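Local coordinates for protein 3-keto-5-aminohexanoate cleavage enzyme (Burkholderia xenovorans LB400, PDB 3E49) that probably cleaves beta-keto acids such as 3-keto-5-aminohexanoate, using a zinc ion held in a TIM-barrel fold, at residues K149-F152 with A153-E156; E172-D175 with T176-Y180; L214-M217 with R218-A221; A270-N273 with A274-V277; V291-P294 with A295-R298. All coordinates share one frame; numbering follows the deposited sequence. Where two conformers were deposited one is given.

Overall arrangement
Four of the five contacts lie where a helix begins, and contact 3 lies within one helix, 211-225. Contacts 1, 2 and 3 are largely buried and all reach the second subunit; contacts 4 and 5 are only partly buried and touch no other chain of the assembly. Contacts 2 and 3, with centres about 10 Å apart, pack against each other on adjacent helices of the barrel, and contact 2 comes nearest the zinc. Reciprocal capping by an acidic side chain marks contacts 1 and 5. Contact 4 has a simpler threonine cap, contact 2 relies on a buried imidazole and an aspartate shared between subunits, and contact 3 adds side-chain bonds to ordinary helical ones.

Contact 1 of 5, residues K149-F152 with A153-E156; sequences KNTF and ADIE
Asp154 folds back over the turn to meet both Thr151 and Lys149, and its carboxylate is the focus of the tight half of this contact. OD2 of Asp154 accepts from the backbone N of Thr151 at 3.0 Å, met from above the carboxylate plane, and from NZ of Lys149 at 2.7 Å through the syn lone pair. That second bond is a salt bridge, and the lysine chain crosses the aspartate at about a right angle, bending only at its last torsion to bring NZ in. OG1 of Thr151 in turn accepts from N of Asp154 at 3.1 Å; its chi1 of 64° places OG1 between the backbone N and the carbonyl carbon, facing the helix start. The bonds from Thr151 N to Asp154 OD2 and from Asp154 N to Thr151 OG1 make a capping box at the N-terminus of helix 152-163, with Thr151 as N-cap; the lysine bond is extra to it. Behind the box, Ile155 lays CD1 against O of Asn150 at 3.6 Å, while its own N bonds to O of Thr151. Asp145 of the second subunit completes the polar cluster, bridging to Lys149 NZ and bonding to Thr151 OG1. The other flank is looser. Glu156 runs outward, extended and partly exposed, and touches Phe152 through CB, 3.4 Å from the Phe152 carbonyl O.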
loop_
_atom_site.group_PDB
_atom_site.type_symbol
_atom_site.label_atom_id
_atom_site.label_comp_id
_atom_site.label_asym_id
_atom_site.label_seq_id
_atom_site.Cartn_x
_atom_site.Cartn_y
_atom_site.Cartn_z
ATOM N N LYS A 149 15.586 18.073 18.681
ATOM C CA LYS A 149 16.204 16.946 19.365
ATOM C C LYS A 149 15.269 16.223 20.318
ATOM O O LYS A 149 14.704 16.823 21.202
ATOM C CB LYS A 149 17.464 17.403 20.129
ATOM C CG LYS A 149 18.056 16.352 21.118
ATOM C CD LYS A 149 19.349 16.854 21.842
ATOM C CE LYS A 149 19.944 15.805 22.801
ATOM N NZ LYS A 149 19.090 15.542 24.007
ATOM N N ASN A 150 15.098 14.931 20.073
ATOM C CA ASN A 150 14.272 14.043 20.857
ATOM C C ASN A 150 14.960 12.669 20.792
ATOM O O ASN A 150 14.477 11.800 20.073
ATOM C CB ASN A 150 12.896 13.947 20.191
ATOM C CG ASN A 150 12.081 15.230 20.294
ATOM O OD1 ASN A 150 11.630 15.588 21.380
ATOM N ND2 ASN A 150 11.814 15.875 19.155
ATOM N N THR A 151 16.094 12.491 21.468
ATOM C CA THR A 151 16.865 11.260 21.433
ATOM C C THR A 151 16.190 10.108 22.176
ATOM O O THR A 151 15.229 10.297 22.916
ATOM C CB THR A 151 18.283 11.459 22.050
ATOM O OG1 THR A 151 18.150 11.780 23.430
ATOM C CG2 THR A 151 19.080 12.566 21.313
ATOM N N PHE A 152 16.716 8.907 21.977
ATOM C CA PHE A 152 16.209 7.748 22.724
ATOM C C PHE A 152 16.298 7.941 24.248
ATOM O O PHE A 152 15.400 7.514 24.996
ATOM C CB PHE A 152 16.894 6.468 22.221
ATOM C CG PHE A 152 16.444 6.055 20.849
ATOM C CD1 PHE A 152 15.145 5.598 20.678
ATOM C CD2 PHE A 152 17.294 6.117 19.738
ATOM C CE1 PHE A 152 14.678 5.218 19.452
ATOM C CE2 PHE A 152 16.837 5.745 18.491
ATOM C CZ PHE A 152 15.504 5.300 18.347
ATOM N N ALA A 153 17.347 8.623 24.710
ATOM C CA ALA A 153 17.481 8.961 26.135
ATOM C C ALA A 153 16.452 9.983 26.569
ATOM O O ALA A 153 15.832 9.836 27.637
ATOM C CB ALA A 153 18.909 9.450 26.471
ATOM N N ASP A 154 16.256 11.021 25.763
ATOM C CA ASP A 154 15.254 12.046 26.042
ATOM C C ASP A 154 13.863 11.435 26.206
ATOM O O ASP A 154 13.133 11.731 27.152
ATOM C CB ASP A 154 15.173 13.056 24.887
ATOM C CG ASP A 154 16.421 13.941 24.753
ATOM O OD1 ASP A 154 17.167 14.116 25.742
ATOM O OD2 ASP A 154 16.642 14.471 23.639
ATOM N N ILE A 155 13.497 10.565 25.272
ATOM C CA ILE A 155 12.160 9.959 25.298
ATOM C C ILE A 155 12.002 9.073 26.521
ATOM O O ILE A 155 11.002 9.164 27.202
ATOM C CB ILE A 155 11.852 9.182 24.002
ATOM C CG1 ILE A 155 11.874 10.143 22.784
ATOM C CG2 ILE A 155 10.527 8.468 24.135
ATOM C CD1 ILE A 155 12.115 9.433 21.457
ATOM N N GLU A 156 12.998 8.245 26.795
ATOM C CA GLU A 156 12.991 7.413 27.987
ATOM C C GLU A 156 12.820 8.280 29.244
ATOM O O GLU A 156 12.057 7.956 30.145
ATOM C CB GLU A 156 14.296 6.624 28.066
ATOM C CG GLU A 156 14.310 5.600 29.194
ATOM C CD GLU A 156 15.629 4.828 29.280
ATOM O OE1 GLU A 156 16.435 4.834 28.305
ATOM O OE2 GLU A 156 15.848 4.194 30.327
HETATM O O HOH W 1 16.391 4.809 25.894
#

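Contact 2 of 5, residues E172-D175 with T176-Y180; sequences ECYD and TSHLY
His178 turns its imidazole back toward the strand end, where it meets Cys173, Tyr174 and the backbone of Asp175. The hydrogen bonds come first. N of His178 donates to the carbonyl O of Asp175 at 3.0 Å, but the bond is bent, with an N-H...O angle of 135°, and the donor stands well above the carbonyl plane. N of Thr176 donates to OD1 of Asp175 at 2.7 Å, reaching the carboxylate from above its plane. Asp175 is then shared between chains: its OD1 meets Thr176 OG1 of the second subunit, and its OD2 takes the backbone N of Ser177 of that subunit. All of this occurs where strand 168-173 of the TIM barrel gives way to helix 176-187, the first half of a beta-alpha-beta unit; Glu172, on the same strand end, places its side chain about 4 Å from the zinc held by His50, His52 and Glu259. Contacts between rings form a second class. The Tyr174 and His178 rings meet rim to rim, with planes 80° apart and CD1 of Tyr174 3.7 Å from CE1 of His178. The first torsion of His178 (chi1 -71°) swings the ring back toward residues 173-175, which brings one face of the imidazole to N of Asp175, a buried nitrogen that has no polar partner in the model. Apolar packing supplies the rest: CB of Cys173 lies 3.6 Å from CB of His178, and SG of Cys173 touches CD2 of Leu179 at 3.8 Å.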
loop_
_atom_site.group_PDB
_atom_site.type_symbol
_atom_site.label_atom_id
_atom_site.label_comp_id
_atom_site.label_asym_id
_atom_site.label_seq_id
_atom_site.Cartn_x
_atom_site.Cartn_y
_atom_site.Cartn_z
ATOM N N GLU A 172 3.431 12.064 19.162
ATOM C CA GLU A 172 3.427 12.783 17.907
ATOM C C GLU A 172 4.411 12.091 17.018
ATOM O O GLU A 172 5.614 12.152 17.253
ATOM C CB GLU A 172 3.812 14.232 18.121
ATOM C CG GLU A 172 2.777 14.987 18.874
ATOM C CD GLU A 172 3.208 16.418 19.171
ATOM O OE1 GLU A 172 4.430 16.640 19.443
ATOM O OE2 GLU A 172 2.301 17.290 19.150
ATOM N N CYS A 173 3.884 11.384 16.035
ATOM C CA CYS A 173 4.707 10.598 15.120
ATOM C C CYS A 173 4.679 11.247 13.734
ATOM O O CYS A 173 3.661 11.237 13.050
ATOM C CB CYS A 173 4.209 9.163 15.077
ATOM S SG CYS A 173 4.222 8.357 16.751
ATOM N N TYR A 174 5.784 11.819 13.339
ATOM C CA TYR A 174 5.894 12.519 12.054
ATOM C C TYR A 174 6.348 11.686 10.873
ATOM O O TYR A 174 6.462 12.211 9.746
ATOM C CB TYR A 174 6.881 13.680 12.199
ATOM C CG TYR A 174 6.463 14.725 13.197
ATOM C CD1 TYR A 174 6.578 14.501 14.566
ATOM C CD2 TYR A 174 5.986 15.950 12.769
ATOM C CE1 TYR A 174 6.210 15.487 15.490
ATOM C CE2 TYR A 174 5.632 16.938 13.672
ATOM C CZ TYR A 174 5.743 16.690 15.037
ATOM O OH TYR A 174 5.379 17.690 15.890
ATOM N N ASP A 175 6.640 10.416 11.100
ATOM C CA ASP A 175 7.079 9.533 10.031
ATOM C C ASP A 175 7.062 8.093 10.510
ATOM O O ASP A 175 6.861 7.843 11.696
ATOM C CB ASP A 175 8.463 9.905 9.548
ATOM C CG ASP A 175 8.697 9.497 8.081
ATOM O OD1 ASP A 175 7.856 8.765 7.479
ATOM O OD2 ASP A 175 9.708 9.916 7.528
ATOM N N THR A 176 7.334 7.144 9.613
ATOM C CA THR A 176 7.306 5.718 9.950
ATOM C C THR A 176 8.273 5.400 11.080
ATOM O O THR A 176 7.937 4.644 12.029
ATOM C CB THR A 176 7.745 4.857 8.786
ATOM O OG1 THR A 176 7.517 5.535 7.519
ATOM C CG2 THR A 176 7.056 3.451 8.850
ATOM N N SER A 177 9.464 6.016 11.030
ATOM C CA SER A 177 10.512 5.758 12.026
ATOM C C SER A 177 9.995 6.036 13.413
ATOM O O SER A 177 10.381 5.337 14.351
ATOM C CB SER A 177 11.767 6.575 11.762
ATOM O OG SER A 177 11.488 7.936 11.811
ATOM N N HIS A 178 9.089 7.010 13.538
ATOM C CA HIS A 178 8.520 7.360 14.869
ATOM C C HIS A 178 7.639 6.287 15.463
ATOM O O HIS A 178 7.606 6.122 16.723
ATOM C CB HIS A 178 7.785 8.682 14.801
ATOM C CG HIS A 178 8.695 9.872 14.642
ATOM N ND1 HIS A 178 8.260 11.168 14.802
ATOM C CD2 HIS A 178 10.015 9.951 14.350
ATOM C CE1 HIS A 178 9.271 11.991 14.622
ATOM N NE2 HIS A 178 10.343 11.281 14.336
ATOM N N LEU A 179 6.881 5.597 14.614
ATOM C CA LEU A 179 6.052 4.480 15.041
ATOM C C LEU A 179 6.938 3.335 15.474
ATOM O O LEU A 179 6.685 2.678 16.463
ATOM C CB LEU A 179 5.105 4.037 13.937
ATOM C CG LEU A 179 4.081 5.061 13.454
ATOM C CD1 LEU A 179 3.362 4.469 12.193
ATOM C CD2 LEU A 179 3.107 5.461 14.593
ATOM N N TYR A 180 7.987 3.081 14.710
ATOM C CA TYR A 180 8.963 2.074 15.104
ATOM C C TYR A 180 9.700 2.458 16.396
ATOM O O TYR A 180 9.983 1.596 17.246
ATOM C CB TYR A 180 9.918 1.814 13.980
ATOM C CG TYR A 180 9.391 0.860 12.940
ATOM C CD1 TYR A 180 9.355 -0.521 13.185
ATOM C CD2 TYR A 180 9.024 1.313 11.658
ATOM C CE1 TYR A 180 8.916 -1.413 12.212
ATOM C CE2 TYR A 180 8.596 0.419 10.688
ATOM C CZ TYR A 180 8.572 -0.940 10.959
ATOM O OH TYR A 180 8.149 -1.797 9.981
#

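Contact 3 of 5, residues L214-M217 with R218-A221; sequences LAHM and RRTA
Helix 211-225, the helix of the beta-alpha-beta unit formed with strands 195-201 and 229-235, joins His216 to Arg219 and Thr220 in one turn. Thr220 grips the carbonyl O of His216 twice: its N donates at 2.9 Å and its OG1 at 2.8 Å, the two arriving from opposite faces of the carbonyl plane. Here chi1 is -63°, which swings OG1 beside the backbone N and back down the helix to the preceding turn. The same oxygen, OG1 of Thr220, lies over one face of the His216 ring, offset toward its rim, 3.6 Å from NE2. At the ring edge, NH1 of Arg219 donates to ND1 of His216 at 2.9 Å, nearly in the imidazole plane, while the guanidinium is turned 55° to the ring. Both ring contacts belong to one of two modelled conformers of His216 and are to that extent less certain. A bend at chi3 lays the guanidinium over the backbone, so that the carbonyl O of Ala215 sits under its centre; at its end, NH2 of Arg219 touches CB of Ala215 at 3.6 Å. Glu212 of the third subunit forms a salt bridge with NE of Arg219. Arg218 extends roughly at right angles to Arg219, bridges Asp222, bonds to Gln250 and lines a pocket holding 2-ethoxyethanol, probably from the crystallisation liquor. Met217, a selenomethionine, and Thr220 pack on Leu179 of helix 176-187, Met217 also reaches strand 195-201, and Leu214 packs on Trp231 of strand 229-235 and on helix 240-248.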
loop_
_atom_site.group_PDB
_atom_site.type_symbol
_atom_site.label_atom_id
_atom_site.label_comp_id
_atom_site.label_asym_id
_atom_site.label_seq_id
_atom_site.Cartn_x
_atom_site.Cartn_y
_atom_site.Cartn_z
ATOM N N LEU A 214 -0.618 8.592 4.537
ATOM C CA LEU A 214 -1.583 8.294 5.613
ATOM C C LEU A 214 -1.891 6.795 5.738
ATOM O O LEU A 214 -1.898 6.244 6.880
ATOM C CB LEU A 214 -2.847 9.146 5.440
ATOM C CG LEU A 214 -4.005 8.995 6.443
ATOM C CD1 LEU A 214 -4.860 10.275 6.470
ATOM C CD2 LEU A 214 -4.835 7.696 6.107
ATOM N N ALA A 215 -2.190 6.129 4.625
ATOM C CA ALA A 215 -2.472 4.665 4.626
ATOM C C ALA A 215 -1.273 3.914 5.205
ATOM O O ALA A 215 -1.412 2.946 5.927
ATOM C CB ALA A 215 -2.812 4.130 3.195
ATOM N N HIS A 216 -0.064 4.326 4.866
ATOM C CA HIS A 216 1.083 3.594 5.403
ATOM C C HIS A 216 1.292 3.800 6.904
ATOM O O HIS A 216 1.640 2.859 7.623
ATOM C CB HIS A 216 2.336 3.898 4.646
ATOM C CG HIS A 216 3.460 2.991 4.973
ATOM N ND1 HIS A 216 3.453 1.649 4.677
ATOM C CD2 HIS A 216 4.647 3.238 5.596
ATOM C CE1 HIS A 216 4.584 1.106 5.061
ATOM N NE2 HIS A 216 5.341 2.037 5.589
HETATM N N MSE A 217 1.039 4.992 7.394
HETATM C CA MSE A 217 1.143 5.202 8.798
HETATM C C MSE A 217 0.132 4.312 9.538
HETATM O O MSE A 217 0.483 3.691 10.528
HETATM C CB MSE A 217 0.918 6.683 9.117
HETATM C CG MSE A 217 2.044 7.633 8.646
HETATM SE SE MSE A 217 3.759 7.300 9.370
HETATM C CE MSE A 217 3.376 7.787 11.264
ATOM N N ARG A 218 -1.102 4.202 9.023
ATOM C CA ARG A 218 -2.086 3.323 9.685
ATOM C C ARG A 218 -1.687 1.856 9.627
ATOM O O ARG A 218 -1.820 1.107 10.579
ATOM C CB ARG A 218 -3.449 3.441 9.037
ATOM C CG ARG A 218 -4.467 2.640 9.827
ATOM C CD ARG A 218 -5.673 2.307 9.022
ATOM N NE ARG A 218 -6.514 1.490 9.870
ATOM C CZ ARG A 218 -7.781 1.180 9.637
ATOM N NH1 ARG A 218 -8.412 1.623 8.577
ATOM N NH2 ARG A 218 -8.431 0.433 10.521
ATOM N N ARG A 219 -1.244 1.400 8.463
ATOM C CA ARG A 219 -0.847 0.010 8.285
ATOM C C ARG A 219 0.292 -0.350 9.235
ATOM O O ARG A 219 0.303 -1.448 9.831
ATOM C CB ARG A 219 -0.356 -0.047 6.789
ATOM C CG ARG A 219 0.129 -1.234 6.184
ATOM C CD ARG A 219 0.734 -0.789 4.845
ATOM N NE ARG A 219 -0.278 -0.239 3.951
ATOM C CZ ARG A 219 -0.035 0.711 3.039
ATOM N NH1 ARG A 219 1.147 1.283 2.964
ATOM N NH2 ARG A 219 -1.010 1.151 2.266
ATOM N N THR A 220 1.220 0.591 9.437
ATOM C CA THR A 220 2.411 0.361 10.251
ATOM C C THR A 220 1.948 0.234 11.684
ATOM O O THR A 220 2.324 -0.711 12.351
ATOM C CB THR A 220 3.347 1.459 10.174
ATOM O OG1 THR A 220 3.786 1.524 8.780
ATOM C CG2 THR A 220 4.599 1.241 11.045
ATOM N N ALA A 221 1.197 1.233 12.058
ATOM C CA ALA A 221 0.648 1.269 13.474
ATOM C C ALA A 221 -0.190 0.038 13.715
ATOM O O ALA A 221 -0.074 -0.597 14.803
ATOM C CB ALA A 221 -0.118 2.531 13.680
#

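Contact 4 of 5, residues A270-N273 with A274-V277; sequences AETN and AAQV
The carboxamide of Gln276 receives the methyl group of Ala270 slantwise from one side of its plane, with CB of Ala270 3.8 Å from NE2. At the polar end of that amide, NE2 donates to the carbonyl oxygens of Trp263 and Ser261, and these bonds fix which way the group is turned. The other flat group, the amide of Asn273, is engaged outside the turn: OD1 accepts from N of Leu258 and ND2 donates to O of Val14. Its side chain lies about 6 Å from that of the zinc ligand Glu259. Across the turn itself the backbone does the work. O of Asn273 accepts from N of Val277 at 3.2 Å, in the carbonyl plane, and more weakly from N of Gln276 at 2.9 Å. Beside them, OG1 of Thr272 accepts from N of Ala275 at 3.0 Å with an N-H...O angle of 139°, somewhat bent. A chi1 of 66° brings OG1 round to that amide. The methyl groups close in around the hydroxyl: CB of Ala275 lies 3.6 Å from OG1 of Thr272, and CB of Ala274 lies 3.7 Å from the same atom. The backbone N of Thr272, by contrast, is buried without a polar partner in the model. The bond from Ala275 N to Thr272 OG1 makes Thr272 the N-cap of helix 273-286, which packs on helix 31-44 and on barrel strands 10-13 and 253-256.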
loop_
_atom_site.group_PDB
_atom_site.type_symbol
_atom_site.label_atom_id
_atom_site.label_comp_id
_atom_site.label_asym_id
_atom_site.label_seq_id
_atom_site.Cartn_x
_atom_site.Cartn_y
_atom_site.Cartn_z
ATOM N N ALA A 270 -8.793 31.307 9.428
ATOM C CA ALA A 270 -9.703 30.854 10.465
ATOM C C ALA A 270 -9.772 31.935 11.546
ATOM O O ALA A 270 -8.732 32.346 12.082
ATOM C CB ALA A 270 -9.227 29.535 11.062
ATOM N N GLU A 271 -10.981 32.388 11.869
ATOM C CA GLU A 271 -11.131 33.424 12.897
ATOM C C GLU A 271 -10.990 32.863 14.306
ATOM O O GLU A 271 -10.540 33.556 15.225
ATOM C CB GLU A 271 -12.462 34.163 12.746
ATOM C CG GLU A 271 -12.533 34.906 11.421
ATOM C CD GLU A 271 -13.760 35.785 11.307
ATOM O OE1 GLU A 271 -14.582 35.796 12.245
ATOM O OE2 GLU A 271 -13.883 36.468 10.274
ATOM N N THR A 272 -11.411 31.617 14.478
ATOM C CA THR A 272 -11.235 30.924 15.735
ATOM C C THR A 272 -10.831 29.456 15.486
ATOM O O THR A 272 -10.888 28.939 14.353
ATOM C CB THR A 272 -12.523 30.994 16.576
ATOM O OG1 THR A 272 -13.604 30.273 15.937
ATOM C CG2 THR A 272 -12.937 32.477 16.734
ATOM N N ASN A 273 -10.354 28.850 16.555
ATOM C CA ASN A 273 -10.058 27.422 16.644
ATOM C C ASN A 273 -11.384 26.688 16.527
ATOM O O ASN A 273 -11.511 25.674 15.836
ATOM C CB ASN A 273 -9.393 27.114 17.990
ATOM C CG ASN A 273 -7.929 27.316 17.980
ATOM O OD1 ASN A 273 -7.194 26.449 17.536
ATOM N ND2 ASN A 273 -7.470 28.425 18.534
ATOM N N ALA A 274 -12.399 27.220 17.209
ATOM C CA ALA A 274 -13.730 26.641 17.163
ATOM C C ALA A 274 -14.296 26.532 15.737
ATOM O O ALA A 274 -14.999 25.593 15.412
ATOM C CB ALA A 274 -14.683 27.422 18.092
ATOM N N ALA A 275 -13.972 27.467 14.864
ATOM C CA ALA A 275 -14.429 27.414 13.494
ATOM C C ALA A 275 -13.964 26.093 12.864
ATOM O O ALA A 275 -14.728 25.436 12.151
ATOM C CB ALA A 275 -13.854 28.597 12.713
ATOM N N GLN A 276 -12.714 25.714 13.152
ATOM C CA GLN A 276 -12.118 24.476 12.628
ATOM C C GLN A 276 -12.737 23.227 13.221
ATOM O O GLN A 276 -12.879 22.209 12.513
ATOM C CB GLN A 276 -10.612 24.490 12.846
ATOM C CG GLN A 276 -9.889 25.520 12.003
ATOM C CD GLN A 276 -8.392 25.504 12.214
ATOM O OE1 GLN A 276 -7.916 24.905 13.167
ATOM N NE2 GLN A 276 -7.639 26.121 11.295
ATOM N N VAL A 277 -13.130 23.290 14.505
ATOM C CA VAL A 277 -13.810 22.170 15.134
ATOM C C VAL A 277 -15.145 22.002 14.421
ATOM O O VAL A 277 -15.591 20.879 14.139
ATOM C CB VAL A 277 -14.011 22.381 16.666
ATOM C CG1 VAL A 277 -14.858 21.264 17.264
ATOM C CG2 VAL A 277 -12.662 22.484 17.421
#

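Contact 5 of 5, residues V291-P294 with A295-R298; sequences VASP and AEAR
Glu296 reaches back along the turn to Ser293, and its side chain can be followed atom by atom. CB of Glu296 lies 3.5 Å from OG of Ser293 and 4.1 Å from CB of Ala292. With chi1 at -73°, CG stands beside the glutamate's own backbone N and anti to its carbonyl carbon, which carries the chain past the serine hydroxyl: CG of Glu296 is 3.3 Å from OG of Ser293. From there the chain runs extended; CD of Glu296 still lies alongside the hydroxyl, 3.5 Å from OG of Ser293, and OE1 arrives at the backbone. OE1 of Glu296 accepts from N of Ser293 at 2.8 Å in an almost straight bond of 170°, on the anti side of the carboxylate. A water also donates to OE1 and to the carbonyl O of Val291, tying the carboxylate to the loop two residues before Ser293. The remaining oxygen, OE2, turns to a salt bridge with Lys7. Ser293 returns the favour, for its OG accepts from N of Glu296 at 3.1 Å. Arg298, one turn on from Pro294, touches it with NH1, 3.5 Å from CB of the proline, before its guanidinium goes to Glu108 through NE and to the carbonyl O of Asp80 through NH1. N of Arg298 also bonds to O of Pro294 at 2.9 Å. Two bonds in opposite senses between Ser293, the N-cap, and Glu296 constitute a capping box, which here opens helix 294-301 near the C-terminal end of the chain, far from the zinc site.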
loop_
_atom_site.group_PDB
_atom_site.type_symbol
_atom_site.label_atom_id
_atom_site.label_comp_id
_atom_site.label_asym_id
_atom_site.label_seq_id
_atom_site.Cartn_x
_atom_site.Cartn_y
_atom_site.Cartn_z
ATOM N N VAL A 291 -19.418 12.835 18.163
ATOM C CA VAL A 291 -18.223 13.374 18.801
ATOM C C VAL A 291 -18.103 12.867 20.236
ATOM O O VAL A 291 -19.096 12.888 20.967
ATOM C CB VAL A 291 -18.313 14.906 18.841
ATOM C CG1 VAL A 291 -17.159 15.494 19.576
ATOM C CG2 VAL A 291 -18.372 15.461 17.427
ATOM N N ALA A 292 -16.894 12.467 20.646
ATOM C CA ALA A 292 -16.640 12.032 22.021
ATOM C C ALA A 292 -16.644 13.228 22.960
ATOM O O ALA A 292 -16.057 14.284 22.670
ATOM C CB ALA A 292 -15.275 11.303 22.154
ATOM N N SER A 293 -17.289 13.034 24.114
ATOM C CA SER A 293 -17.239 14.012 25.165
ATOM C C SER A 293 -15.887 13.849 25.862
ATOM O O SER A 293 -15.185 12.860 25.664
ATOM C CB SER A 293 -18.330 13.706 26.178
ATOM O OG SER A 293 -18.059 12.456 26.825
ATOM N N PRO A 294 -15.498 14.822 26.683
ATOM C CA PRO A 294 -14.283 14.621 27.483
ATOM C C PRO A 294 -14.314 13.331 28.352
ATOM O O PRO A 294 -13.319 12.619 28.424
ATOM C CB PRO A 294 -14.229 15.886 28.359
ATOM C CG PRO A 294 -14.940 16.912 27.521
ATOM C CD PRO A 294 -16.069 16.170 26.865
ATOM N N ALA A 295 -15.433 13.049 29.015
ATOM C CA ALA A 295 -15.538 11.825 29.828
ATOM C C ALA A 295 -15.232 10.596 28.963
ATOM O O ALA A 295 -14.502 9.691 29.373
ATOM C CB ALA A 295 -16.907 11.708 30.420
ATOM N N GLU A 296 -15.799 10.579 27.751
ATOM C CA GLU A 296 -15.580 9.464 26.808
ATOM C C GLU A 296 -14.133 9.362 26.363
ATOM O O GLU A 296 -13.596 8.260 26.205
ATOM C CB GLU A 296 -16.525 9.583 25.611
ATOM C CG GLU A 296 -17.962 9.234 25.963
ATOM C CD GLU A 296 -18.982 9.668 24.925
ATOM O OE1 GLU A 296 -18.781 10.667 24.175
ATOM O OE2 GLU A 296 -20.035 9.013 24.846
ATOM N N ALA A 297 -13.498 10.503 26.081
ATOM C CA ALA A 297 -12.086 10.506 25.649
ATOM C C ALA A 297 -11.200 9.986 26.785
ATOM O O ALA A 297 -10.279 9.208 26.574
ATOM C CB ALA A 297 -11.654 11.908 25.191
ATOM N N ARG A 298 -11.508 10.371 28.014
ATOM C CA ARG A 298 -10.746 9.885 29.156
ATOM C C ARG A 298 -10.779 8.369 29.284
ATOM O O ARG A 298 -9.758 7.756 29.629
ATOM C CB ARG A 298 -11.247 10.537 30.452
ATOM C CG ARG A 298 -10.790 11.963 30.590
ATOM C CD ARG A 298 -11.229 12.581 31.910
ATOM N NE ARG A 298 -10.622 13.906 32.049
ATOM C CZ ARG A 298 -11.226 15.051 31.747
ATOM N NH1 ARG A 298 -12.502 15.072 31.350
ATOM N NH2 ARG A 298 -10.551 16.190 31.865
HETATM O O HOH W 2 -20.727 11.547 22.589
#